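Local coordinates for protein putative acyl-CoA dehydrogenase (Burkholderia xenovorans, PDB 5JSC) that binds flavin-adenine dinucleotide and is a putative member of the acyl-CoA dehydrogenase family, built as a tetramer of mainly helical subunits, at residues C[55-58]-C[59-63]; C[178-181]-C[182-185]; C[17-20]-C[21-24]; C[26-29]-C[30-33]; C[383-386]-C[387-391]. All blocks are in the same frame, centred on the assembly; numbering follows the deposited sequence.

In the fold
Along the chain the order is contact 3, contact 4, contact 1, contact 2, contact 5. Contact 3 lies in the N-terminal loop leading into helix 28-44, whose first turn is contact 4; the two touch, Leu21 O lying 2.8 Å from Arg31 NH1. The next helix, 53-66, holds contact 1, about 26 Å from contact 4 between centres. Contact 1 packs against contact 2, at the end of strand 168-179, so the N-terminal helical domain meets the middle beta domain there. Contact 5 starts helix 385-405 of the C-terminal domain. Contacts 2 and 5 lie about 25 Å apart between centres yet hold the same FAD, one at the flavin, the other at the adenosine end.

Contact 1: C[55-58]-C[59-63]; sequences ATCR and RLVRE
With chi1 of Arg59 at 179° and a bend at chi3 (65°), its chain doubles back along the helix and lays one face of the guanidinium over Thr56, NH2 coming to 3.8 Å from Thr56 CA. The Thr56 hydroxyl bonds the carbonyl oxygen of Asp52, one turn earlier, while its methyl CG2 lies beside Leu60 CD1 at 3.7 Å, the two side chains running in the same direction. Three residues on from Arg59, Arg62 also bends at chi3 (-62°). In this conformer, one of two modelled, its CG rests 3.2 Å from Arg58 O, and that oxygen stands over one face of the guanidinium, toward its rim. NH1 reaches 3.7 Å from Arg58 CB, still well short of the Arg58 guanidinium. Two waters tie the folded group to the backbone: one donates to Ala55 O (2.7 Å) and accepts from Arg62 NH2 (3.1 Å), and the other donates to Arg58 O with only a weak bond from NH1. Leu60 and Val61 turn to helix 103-122, and Cys57 to the loop holding Asn180 and Ile183. Ala55 O and Arg58 O thus each serve a main-chain N-H and a water, and the partial negative charge of these carbonyls probably suits the cationic Arg62 group, which the waters link to them.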
# COMPACT_ATOMS: atom_id res chain seq x y z
N ALA C 55 -31.19 13.79 21.86
CA ALA C 55 -31.51 13.44 23.24
C ALA C 55 -30.41 12.57 23.85
O ALA C 55 -30.09 12.70 25.04
CB ALA C 55 -32.86 12.73 23.30
N THR C 56 -29.84 11.67 23.05
CA THR C 56 -28.78 10.81 23.57
C THR C 56 -27.55 11.63 23.95
O THR C 56 -26.93 11.38 24.99
CB THR C 56 -28.43 9.73 22.55
OG1 THR C 56 -29.58 8.89 22.34
CG2 THR C 56 -27.27 8.87 23.04
N CYS C 57 -27.18 12.61 23.12
CA CYS C 57 -26.04 13.49 23.42
C CYS C 57 -26.26 14.24 24.71
O CYS C 57 -25.39 14.31 25.58
CB CYS C 57 -25.81 14.49 22.27
SG CYS C 57 -25.10 16.17 22.71
N ARG C 58 -27.46 14.83 24.85
CA ARG C 58 -27.77 15.58 26.06
C ARG C 58 -27.66 14.69 27.30
O ARG C 58 -27.09 15.10 28.32
CB ARG C 58 -29.18 16.17 25.97
CG ARG C 58 -29.33 17.31 24.97
CD ARG C 58 -30.76 17.84 25.01
NE ARG C 58 -30.87 19.18 24.45
CZ ARG C 58 -31.45 19.47 23.29
NH1 ARG C 58 -31.97 18.51 22.54
NH2 ARG C 58 -31.51 20.74 22.88
N ARG C 59 -28.20 13.47 27.22
CA ARG C 59 -28.15 12.56 28.36
C ARG C 59 -26.71 12.18 28.68
O ARG C 59 -26.31 12.16 29.85
CB ARG C 59 -29.00 11.33 28.06
CG ARG C 59 -29.03 10.29 29.14
CD ARG C 59 -30.13 9.25 28.86
NE ARG C 59 -29.88 8.46 27.65
CZ ARG C 59 -30.53 8.59 26.50
NH1 ARG C 59 -31.50 9.49 26.37
NH2 ARG C 59 -30.22 7.82 25.46
N LEU C 60 -25.91 11.90 27.65
CA LEU C 60 -24.53 11.49 27.86
C LEU C 60 -23.71 12.61 28.49
O LEU C 60 -22.90 12.36 29.39
CB LEU C 60 -23.91 11.05 26.53
CG LEU C 60 -24.34 9.66 26.06
CD1 LEU C 60 -23.97 9.47 24.60
CD2 LEU C 60 -23.71 8.57 26.93
N VAL C 61 -23.92 13.86 28.04
CA VAL C 61 -23.19 14.98 28.63
C VAL C 61 -23.53 15.11 30.11
O VAL C 61 -22.64 15.28 30.96
CB VAL C 61 -23.48 16.29 27.87
CG1 VAL C 61 -22.93 17.50 28.64
CG2 VAL C 61 -22.88 16.24 26.46
N ARG C 62 -24.82 15.02 30.45
CA ARG C 62 -25.21 15.10 31.85
C ARG C 62 -24.60 13.97 32.67
O ARG C 62 -24.11 14.20 33.79
CB ARG C 62 -26.74 15.09 31.97
CG ARG C 62 -27.42 16.27 31.30
CD ARG C 62 -28.90 16.33 31.63
NE ARG C 62 -29.64 15.15 31.17
CZ ARG C 62 -30.44 15.14 30.11
NH1 ARG C 62 -30.63 16.24 29.40
NH2 ARG C 62 -31.07 14.02 29.77
N GLU C 63 -24.63 12.74 32.14
CA GLU C 63 -24.14 11.58 32.89
C GLU C 63 -22.62 11.63 33.04
O GLU C 63 -22.09 11.36 34.13
CB GLU C 63 -24.55 10.29 32.19
CG GLU C 63 -26.04 10.01 32.19
CD GLU C 63 -26.38 8.76 31.40
OE1 GLU C 63 -25.48 8.22 30.72
OE2 GLU C 63 -27.55 8.33 31.46
O HOH W 1 -31.92 13.78 26.76
O HOH W 2 -27.84 17.91 28.61

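Contact 2: C[178-181]-C[182-185]; sequences ISNG and GIAD. With FAD (flavin-adenine dinucleotide), chain M.
The carbonyl group of Asn180 takes two N-H groups from different directions: Ile183 N sits above its plane, 38° out of it, and Ala184 N approaches nearly in line with the C=O bond. The flavin is the other flat group here; Ile178 CD1 sits to one side of its plane, past the rim of the pyrimidine ring near O2 and N3, 3.7 Å from FAD N3, and Ser179 N comes to O4 from that same side. Both belong to a type II beta turn, Ile178 to Gly181, that ends strand 168-179 of the middle beta domain. Asn180 holds the third position with positive phi (64°), and Gly181 N closes the turn on Ile178 O. The chain then swings through Gly182 and winds round the Asn180 oxygen, which takes Ile183 N at 3.0 Å and Ala184 N at 2.9 Å, the latter with a more bent N-H. Ile183 holds CG1 between its backbone N and carbonyl carbon (chi1 63°), which sets CG1 only 3.3 Å from Asn180 O. The Asn180 amide points elsewhere, ND2 donating to Ala142 O, while Cys57 of helix 53-66 covers both Asn180 and Ile183. The turn thereby carries Ser179 to the cofactor: its N-H bonds FAD O4 at 2.9 Å, and its hydroxyl OG donates to FAD N5, also at 2.9 Å.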
# COMPACT_ATOMS: atom_id res chain seq x y z
N ILE C 178 -21.17 21.89 12.18
CA ILE C 178 -20.87 22.26 13.56
C ILE C 178 -21.40 21.16 14.49
O ILE C 178 -22.61 20.97 14.61
CB ILE C 178 -21.46 23.63 13.92
CG1 ILE C 178 -20.88 24.70 12.99
CG2 ILE C 178 -21.15 23.96 15.39
CD1 ILE C 178 -19.37 24.63 12.85
N SER C 179 -20.47 20.46 15.15
CA SER C 179 -20.83 19.44 16.12
C SER C 179 -21.61 20.04 17.28
O SER C 179 -21.26 21.11 17.79
CB SER C 179 -19.57 18.75 16.64
OG SER C 179 -18.95 18.00 15.61
N ASN C 180 -22.64 19.32 17.74
CA ASN C 180 -23.61 19.80 18.72
C ASN C 180 -24.43 20.98 18.20
O ASN C 180 -25.16 21.62 18.97
CB ASN C 180 -22.96 20.18 20.06
CG ASN C 180 -22.49 18.97 20.84
OD1 ASN C 180 -22.95 17.84 20.60
ND2 ASN C 180 -21.56 19.18 21.77
N GLY C 181 -24.33 21.29 16.90
CA GLY C 181 -25.14 22.36 16.36
C GLY C 181 -26.61 22.10 16.58
O GLY C 181 -27.09 20.99 16.32
N GLY C 182 -27.33 23.10 17.07
CA GLY C 182 -28.73 22.94 17.39
C GLY C 182 -29.02 22.56 18.82
O GLY C 182 -30.16 22.75 19.27
N ILE C 183 -28.05 22.02 19.55
CA ILE C 183 -28.28 21.64 20.94
C ILE C 183 -27.26 22.25 21.90
O ILE C 183 -27.42 22.15 23.12
CB ILE C 183 -28.32 20.11 21.11
CG1 ILE C 183 -26.98 19.48 20.75
CG2 ILE C 183 -29.45 19.50 20.29
CD1 ILE C 183 -27.02 17.99 20.86
N ALA C 184 -26.22 22.89 21.36
CA ALA C 184 -25.23 23.52 22.22
C ALA C 184 -25.83 24.71 22.97
O ALA C 184 -26.74 25.39 22.49
CB ALA C 184 -24.03 24.00 21.40
N ASP C 185 -25.30 24.96 24.17
CA ASP C 185 -25.67 26.15 24.93
C ASP C 185 -24.86 27.37 24.54
O ASP C 185 -25.30 28.50 24.77
CB ASP C 185 -25.53 25.86 26.43
CG ASP C 185 -26.56 24.86 26.91
OD1 ASP C 185 -27.76 25.21 26.91
OD2 ASP C 185 -26.18 23.72 27.26
PA FAD M . -12.24 21.12 1.97
O1A FAD M . -11.58 22.20 2.74
O2A FAD M . -12.98 21.54 0.69
O5B FAD M . -11.15 20.02 1.63
C5B FAD M . -11.51 18.91 0.79
C4B FAD M . -10.33 17.97 0.81
O4B FAD M . -9.20 18.63 0.20
C3B FAD M . -9.81 17.61 2.19
O3B FAD M . -10.59 16.60 2.84
C2B FAD M . -8.38 17.17 1.89
O2B FAD M . -8.37 15.81 1.46
C1B FAD M . -8.00 18.08 0.71
N9A FAD M . -7.10 19.19 1.04
C8A FAD M . -7.32 20.19 1.94
N7A FAD M . -6.38 21.11 1.96
C5A FAD M . -5.48 20.67 1.00
C6A FAD M . -4.26 21.20 0.53
N6A FAD M . -3.72 22.33 0.99
N1A FAD M . -3.61 20.53 -0.44
C2A FAD M . -4.14 19.38 -0.90
N3A FAD M . -5.28 18.78 -0.52
C4A FAD M . -5.91 19.48 0.43
N1 FAD M . -15.96 21.93 11.82
C2 FAD M . -16.10 22.82 12.86
O2 FAD M . -15.76 24.01 12.74
N3 FAD M . -16.63 22.40 14.05
C4 FAD M . -17.06 21.12 14.33
O4 FAD M . -17.60 20.87 15.40
C4X FAD M . -16.89 20.18 13.26
N5 FAD M . -17.33 18.96 13.43
C5X FAD M . -17.35 18.12 12.33
C6 FAD M . -17.96 16.87 12.46
C7 FAD M . -18.10 16.03 11.37
C7M FAD M . -18.82 14.71 11.54
C8 FAD M . -17.60 16.43 10.11
C8M FAD M . -17.74 15.54 8.90
C9 FAD M . -16.97 17.66 9.99
C9A FAD M . -16.85 18.51 11.09
N10 FAD M . -16.30 19.81 10.97
C10 FAD M . -16.34 20.68 12.03
C1' FAD M . -15.84 20.27 9.65
C2' FAD M . -14.47 19.74 9.27
O2' FAD M . -13.45 20.33 10.07
C3' FAD M . -14.20 20.05 7.80
O3' FAD M . -15.11 19.23 7.06
C4' FAD M . -12.77 19.76 7.35
O4' FAD M . -11.90 20.74 7.91
C5' FAD M . -12.64 19.75 5.84
O5' FAD M . -13.12 21.02 5.34
P FAD M . -14.15 20.95 4.09
O1P FAD M . -15.27 20.00 4.36
O2P FAD M . -14.57 22.34 3.73
O3P FAD M . -13.28 20.35 2.90

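Contact 3: C[17-20]-C[21-24]; sequences LHSA and LAWP
Trp23 folds back over Ala20, and each part of its side chain finds a different piece of that residue. CB starts 3.3 Å from Ala20 O. CG comes closer still, to 3.1 Å, because chi1 of -63° turns the indole back along the chain and puts the oxygen over the ring face, offset toward the rim. Farther out the carbonyl gives way to the methyl: Ala20 CB stands 3.6 Å from the centroid of the six-membered ring, only 12° off its normal, a true CH-pi contact. At the edge, NE1 donates in the ring plane to a water at 3.0 Å, which in turn makes a weak bond to His18 O. Beyond this pair, Leu17 CD2 touches Ala22 CB at 4.0 Å. The indole also packs on Ala315 and Leu316 of helix 298-325 and on Arg320 of the third subunit, so this N-terminal segment lies at a subunit interface. Two backbone bonds span three residues each, Ala22 N to Ser19 O and Trp23 N to Ala20 O (3.0 Å). Such successive i to i+3 bonds are the mark of a short 3-10 turn, here leading toward helix 28-44.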
# COMPACT_ATOMS: atom_id res chain seq x y z
N LEU C 17 2.53 -6.32 32.43
CA LEU C 17 3.57 -5.53 31.79
C LEU C 17 3.47 -5.54 30.27
O LEU C 17 4.16 -4.74 29.63
CB LEU C 17 4.96 -6.00 32.23
CG LEU C 17 5.39 -5.59 33.64
CD1 LEU C 17 6.86 -5.91 33.89
CD2 LEU C 17 5.11 -4.12 33.90
N HIS C 18 2.64 -6.39 29.69
CA HIS C 18 2.43 -6.34 28.25
C HIS C 18 1.33 -5.38 27.84
O HIS C 18 1.16 -5.13 26.64
CB HIS C 18 2.13 -7.75 27.71
CG HIS C 18 3.33 -8.63 27.66
ND1 HIS C 18 3.72 -9.42 28.72
CD2 HIS C 18 4.26 -8.81 26.69
CE1 HIS C 18 4.83 -10.08 28.39
NE2 HIS C 18 5.17 -9.72 27.17
N SER C 19 0.61 -4.81 28.81
CA SER C 19 -0.42 -3.84 28.48
C SER C 19 0.20 -2.48 28.18
O SER C 19 1.24 -2.10 28.72
CB SER C 19 -1.42 -3.71 29.62
OG SER C 19 -0.83 -3.11 30.75
N ALA C 20 -0.45 -1.75 27.28
CA ALA C 20 0.03 -0.42 26.94
C ALA C 20 0.01 0.50 28.15
O ALA C 20 0.81 1.44 28.23
CB ALA C 20 -0.82 0.18 25.82
N LEU C 21 -0.89 0.25 29.11
CA LEU C 21 -0.94 1.09 30.29
C LEU C 21 0.31 0.98 31.14
O LEU C 21 0.55 1.86 31.98
CB LEU C 21 -2.18 0.76 31.12
CG LEU C 21 -3.49 1.26 30.53
CD1 LEU C 21 -4.68 0.72 31.29
CD2 LEU C 21 -3.51 2.79 30.51
N ALA C 22 1.13 -0.06 30.95
CA ALA C 22 2.41 -0.16 31.64
C ALA C 22 3.50 0.72 31.05
O ALA C 22 4.56 0.87 31.68
CB ALA C 22 2.89 -1.62 31.65
N TRP C 23 3.29 1.30 29.86
CA TRP C 23 4.32 2.13 29.25
C TRP C 23 4.68 3.30 30.17
O TRP C 23 3.79 3.87 30.82
CB TRP C 23 3.86 2.70 27.91
CG TRP C 23 3.58 1.69 26.86
CD1 TRP C 23 3.99 0.39 26.84
CD2 TRP C 23 2.81 1.90 25.67
NE1 TRP C 23 3.52 -0.23 25.70
CE2 TRP C 23 2.78 0.68 24.97
CE3 TRP C 23 2.12 3.00 25.15
CZ2 TRP C 23 2.11 0.53 23.76
CZ3 TRP C 23 1.45 2.85 23.95
CH2 TRP C 23 1.44 1.62 23.27
N PRO C 24 5.95 3.71 30.19
CA PRO C 24 6.36 4.83 31.06
C PRO C 24 5.90 6.19 30.57
O PRO C 24 6.19 7.20 31.22
CB PRO C 24 7.89 4.71 31.07
CG PRO C 24 8.23 3.99 29.81
CD PRO C 24 7.09 3.05 29.54
O HOH W 3 3.61 -3.18 25.35

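Contact 4: C[26-29]-C[30-33]; sequences FEPR and HREL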
# COMPACT_ATOMS: atom_id res chain seq x y z
N PHE C 26 2.89 6.71 30.90
CA PHE C 26 1.77 6.85 31.81
C PHE C 26 2.23 6.93 33.26
O PHE C 26 3.26 6.37 33.64
CB PHE C 26 0.80 5.67 31.69
CG PHE C 26 0.11 5.59 30.37
CD1 PHE C 26 -0.82 6.56 30.02
CD2 PHE C 26 0.39 4.56 29.47
CE1 PHE C 26 -1.47 6.50 28.79
CE2 PHE C 26 -0.25 4.50 28.24
CZ PHE C 26 -1.19 5.46 27.90
N GLU C 27 1.42 7.62 34.07
CA GLU C 27 1.56 7.66 35.51
C GLU C 27 0.53 6.75 36.17
O GLU C 27 -0.44 6.35 35.52
CB GLU C 27 1.40 9.10 36.01
CG GLU C 27 2.55 9.98 35.60
CD GLU C 27 3.87 9.50 36.18
OE1 GLU C 27 3.86 8.97 37.32
OE2 GLU C 27 4.91 9.63 35.51
N PRO C 28 0.72 6.40 37.44
CA PRO C 28 -0.29 5.55 38.11
C PRO C 28 -1.70 6.10 38.02
O PRO C 28 -2.65 5.33 37.83
CB PRO C 28 0.21 5.49 39.56
CG PRO C 28 1.69 5.61 39.42
CD PRO C 28 1.92 6.57 38.28
N ARG C 29 -1.88 7.43 38.11
CA ARG C 29 -3.22 7.99 38.03
C ARG C 29 -3.89 7.66 36.70
O ARG C 29 -5.12 7.55 36.63
CB ARG C 29 -3.18 9.50 38.24
CG ARG C 29 -2.46 10.27 37.14
CD ARG C 29 -2.57 11.77 37.37
NE ARG C 29 -2.02 12.52 36.24
CZ ARG C 29 -0.74 12.85 36.14
NH1 ARG C 29 0.11 12.52 37.10
NH2 ARG C 29 -0.31 13.53 35.08
N HIS C 30 -3.10 7.48 35.63
CA HIS C 30 -3.68 7.17 34.33
C HIS C 30 -4.20 5.75 34.28
O HIS C 30 -5.21 5.47 33.64
CB HIS C 30 -2.67 7.41 33.21
CG HIS C 30 -2.25 8.84 33.11
ND1 HIS C 30 -0.94 9.25 33.23
CD2 HIS C 30 -2.99 9.97 32.95
CE1 HIS C 30 -0.89 10.57 33.14
NE2 HIS C 30 -2.12 11.03 32.97
N ARG C 31 -3.50 4.83 34.95
CA ARG C 31 -3.99 3.46 35.03
C ARG C 31 -5.28 3.39 35.82
O ARG C 31 -6.22 2.67 35.45
CB ARG C 31 -2.92 2.56 35.65
CG ARG C 31 -1.72 2.35 34.75
CD ARG C 31 -0.72 1.37 35.36
NE ARG C 31 0.26 2.03 36.21
CZ ARG C 31 1.35 2.65 35.76
NH1 ARG C 31 1.59 2.70 34.45
NH2 ARG C 31 2.19 3.22 36.60
N GLU C 32 -5.37 4.15 36.92
CA GLU C 32 -6.62 4.16 37.67
C GLU C 32 -7.74 4.81 36.87
O GLU C 32 -8.88 4.34 36.90
CB GLU C 32 -6.39 4.87 39.01
CG GLU C 32 -5.55 4.02 39.93
CD GLU C 32 -4.94 4.81 41.06
OE1 GLU C 32 -5.26 6.01 41.20
OE2 GLU C 32 -4.14 4.21 41.81
N LEU C 33 -7.43 5.88 36.13
CA LEU C 33 -8.45 6.53 35.31
C LEU C 33 -8.94 5.58 34.23
O LEU C 33 -10.15 5.50 33.97
CB LEU C 33 -7.88 7.81 34.69
CG LEU C 33 -8.77 8.51 33.66
CD1 LEU C 33 -8.66 10.03 33.78
CD2 LEU C 33 -8.43 8.09 32.21
O HOH W 4 -2.39 2.79 39.56
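Helix 28-44 begins here, with Glu27 at the N-cap, and the ring of His30, three residues on, closes the first turn from the side. Its ND1 accepts the Glu27 N-H at 3.0 Å, the bond nearly straight (168°) and the donor in the ring plane. The torsion that allows this keeps CG of His30 beside its backbone N and anti to the carbonyl carbon (chi1 -63°), which swings the imidazole toward the helix start. In return the backbone N of His30 bonds Glu27 O at 2.9 Å, so the two residues grip each other twice. Arg29 runs alongside the ring: its CG stands over the centre of one face at 4.1 Å in a CH-pi contact, and its guanidinium follows over the CE1/NE2 side, the planes 57° apart, with His30 CE1 over one guanidinium face. Both groups reach one carboxylate, for His30 NE2 bonds and Arg29 NE salt-bridges OD2 of Asp87; the aspartate would help hold the ring at the tautomer that keeps ND1 an acceptor. Phe26 crosses at about a right angle, CD1 being 3.8 Å from His30 CB, and its ring meets that of Tyr319. Arg31, in one of two modelled conformers, brings NH2 to 3.7 Å from Pro28 CG and sends NH1 to Leu21 O. On the outer side a water donates to Pro28 O (3.1 Å) and to Glu32 OE2 (3.2 Å). A side chain at N3 bonded to the N-cap amide is one half of a capping box, a motif of helix starts.

Contact 5: C[383-386]-C[387-391]; sequences GATE and VQQLI. With FAD (flavin-adenine dinucleotide), chain M.
Glu386 and Gln389, three residues apart, run side by side, pointing the same way, yet their carboxylate and amide planes stand almost square (87° apart). A water joins them, donating to Glu386 OE2 at 2.7 Å and to Gln389 OE1 at 3.1 Å. The other carboxylate oxygen, OE1, faces the cofactor and accepts a hydrogen bond from the ribose hydroxyl O2B of FAD at 2.6 Å; it also receives Gln355 NE2 of the second subunit, so two donors on OE1 help set the rotation of the carboxylate. All this happens at the start of helix 385-405 in the C-terminal helical domain, with Ala384 as N-cap and its carbonyl taking the Gln388 N-H at 3.1 Å. Gln388 turns the other way: a bend at chi2 (-64°) folds the amide back past the helix start, where NE2 donates to Gly383 O at 3.0 Å from above the carbonyl plane, 46° out of it. Lys339 NZ bonds the same oxygen. Beside the carboxylate, apolar groups meet the cofactor: Ala384 CB lies 3.4 Å from O3B, while Val387 CG2 near N7A (3.8 Å) and Leu390 CD1 near N1A (3.7 Å) approach the adenine from the same side of its plane.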
# COMPACT_ATOMS: atom_id res chain seq x y z
N GLY C 383 -9.13 18.64 10.89
CA GLY C 383 -8.07 18.73 9.90
C GLY C 383 -7.91 17.44 9.12
O GLY C 383 -7.56 16.40 9.69
N ALA C 384 -8.16 17.48 7.81
CA ALA C 384 -8.14 16.27 7.01
C ALA C 384 -6.73 15.67 6.97
O ALA C 384 -5.73 16.35 7.19
CB ALA C 384 -8.62 16.56 5.59
N THR C 385 -6.67 14.36 6.70
CA THR C 385 -5.38 13.68 6.61
C THR C 385 -4.35 14.47 5.82
O THR C 385 -3.20 14.62 6.24
CB THR C 385 -5.57 12.31 5.97
OG1 THR C 385 -6.36 11.51 6.86
CG2 THR C 385 -4.22 11.63 5.71
N GLU C 386 -4.75 14.98 4.66
CA GLU C 386 -3.81 15.66 3.78
C GLU C 386 -3.29 16.94 4.42
O GLU C 386 -2.12 17.30 4.23
CB GLU C 386 -4.49 15.94 2.44
CG GLU C 386 -4.84 14.65 1.63
CD GLU C 386 -5.93 13.78 2.28
OE1 GLU C 386 -6.86 14.33 2.90
OE2 GLU C 386 -5.85 12.53 2.14
N VAL C 387 -4.13 17.63 5.20
CA VAL C 387 -3.66 18.78 5.97
C VAL C 387 -2.61 18.36 6.98
O VAL C 387 -1.57 19.02 7.13
CB VAL C 387 -4.85 19.49 6.65
CG1 VAL C 387 -4.37 20.59 7.58
CG2 VAL C 387 -5.81 20.04 5.61
N GLN C 388 -2.85 17.24 7.68
CA GLN C 388 -1.87 16.76 8.65
C GLN C 388 -0.54 16.42 7.98
O GLN C 388 0.53 16.74 8.52
CB GLN C 388 -2.41 15.52 9.40
CG GLN C 388 -3.82 15.67 9.97
CD GLN C 388 -3.95 16.74 11.05
OE1 GLN C 388 -2.96 17.19 11.64
NE2 GLN C 388 -5.19 17.15 11.32
N GLN C 389 -0.59 15.76 6.82
CA GLN C 389 0.64 15.40 6.12
C GLN C 389 1.46 16.62 5.76
O GLN C 389 2.69 16.62 5.90
CB GLN C 389 0.33 14.64 4.83
CG GLN C 389 -0.26 13.29 4.98
CD GLN C 389 -0.54 12.69 3.62
OE1 GLN C 389 -1.45 13.12 2.91
NE2 GLN C 389 0.26 11.71 3.22
N LEU C 390 0.81 17.67 5.26
CA LEU C 390 1.54 18.87 4.88
C LEU C 390 2.10 19.59 6.10
O LEU C 390 3.19 20.17 6.01
CB LEU C 390 0.63 19.79 4.07
CG LEU C 390 0.16 19.21 2.74
CD1 LEU C 390 -0.95 20.09 2.15
CD2 LEU C 390 1.33 19.09 1.77
N ILE C 391 1.39 19.57 7.23
CA ILE C 391 1.96 20.13 8.46
C ILE C 391 3.27 19.43 8.80
O ILE C 391 4.28 20.08 9.10
CB ILE C 391 0.95 20.00 9.63
CG1 ILE C 391 -0.22 20.97 9.45
CG2 ILE C 391 1.65 20.23 10.98
CD1 ILE C 391 -1.38 20.68 10.37
PA FAD M . -12.24 21.12 1.97
O1A FAD M . -11.58 22.20 2.74
O2A FAD M . -12.98 21.54 0.69
O5B FAD M . -11.15 20.02 1.63
C5B FAD M . -11.51 18.91 0.79
C4B FAD M . -10.33 17.97 0.81
O4B FAD M . -9.20 18.63 0.20
C3B FAD M . -9.81 17.61 2.19
O3B FAD M . -10.59 16.60 2.84
C2B FAD M . -8.38 17.17 1.89
O2B FAD M . -8.37 15.81 1.46
C1B FAD M . -8.00 18.08 0.71
N9A FAD M . -7.10 19.19 1.04
C8A FAD M . -7.32 20.19 1.94
N7A FAD M . -6.38 21.11 1.96
C5A FAD M . -5.48 20.67 1.00
C6A FAD M . -4.26 21.20 0.53
N6A FAD M . -3.72 22.33 0.99
N1A FAD M . -3.61 20.53 -0.44
C2A FAD M . -4.14 19.38 -0.90
N3A FAD M . -5.28 18.78 -0.52
C4A FAD M . -5.91 19.48 0.43
N1 FAD M . -15.96 21.93 11.82
C2 FAD M . -16.10 22.82 12.86
O2 FAD M . -15.76 24.01 12.74
N3 FAD M . -16.63 22.40 14.05
C4 FAD M . -17.06 21.12 14.33
O4 FAD M . -17.60 20.87 15.40
C4X FAD M . -16.89 20.18 13.26
N5 FAD M . -17.33 18.96 13.43
C5X FAD M . -17.35 18.12 12.33
C6 FAD M . -17.96 16.87 12.46
C7 FAD M . -18.10 16.03 11.37
C7M FAD M . -18.82 14.71 11.54
C8 FAD M . -17.60 16.43 10.11
C8M FAD M . -17.74 15.54 8.90
C9 FAD M . -16.97 17.66 9.99
C9A FAD M . -16.85 18.51 11.09
N10 FAD M . -16.30 19.81 10.97
C10 FAD M . -16.34 20.68 12.03
C1' FAD M . -15.84 20.27 9.65
C2' FAD M . -14.47 19.74 9.27
O2' FAD M . -13.45 20.33 10.07
C3' FAD M . -14.20 20.05 7.80
O3' FAD M . -15.11 19.23 7.06
C4' FAD M . -12.77 19.76 7.35
O4' FAD M . -11.90 20.74 7.91
C5' FAD M . -12.64 19.75 5.84
O5' FAD M . -13.12 21.02 5.34
P FAD M . -14.15 20.95 4.09
O1P FAD M . -15.27 20.00 4.36
O2P FAD M . -14.57 22.34 3.73
O3P FAD M . -13.28 20.35 2.90
O HOH W 5 -3.54 11.34 1.54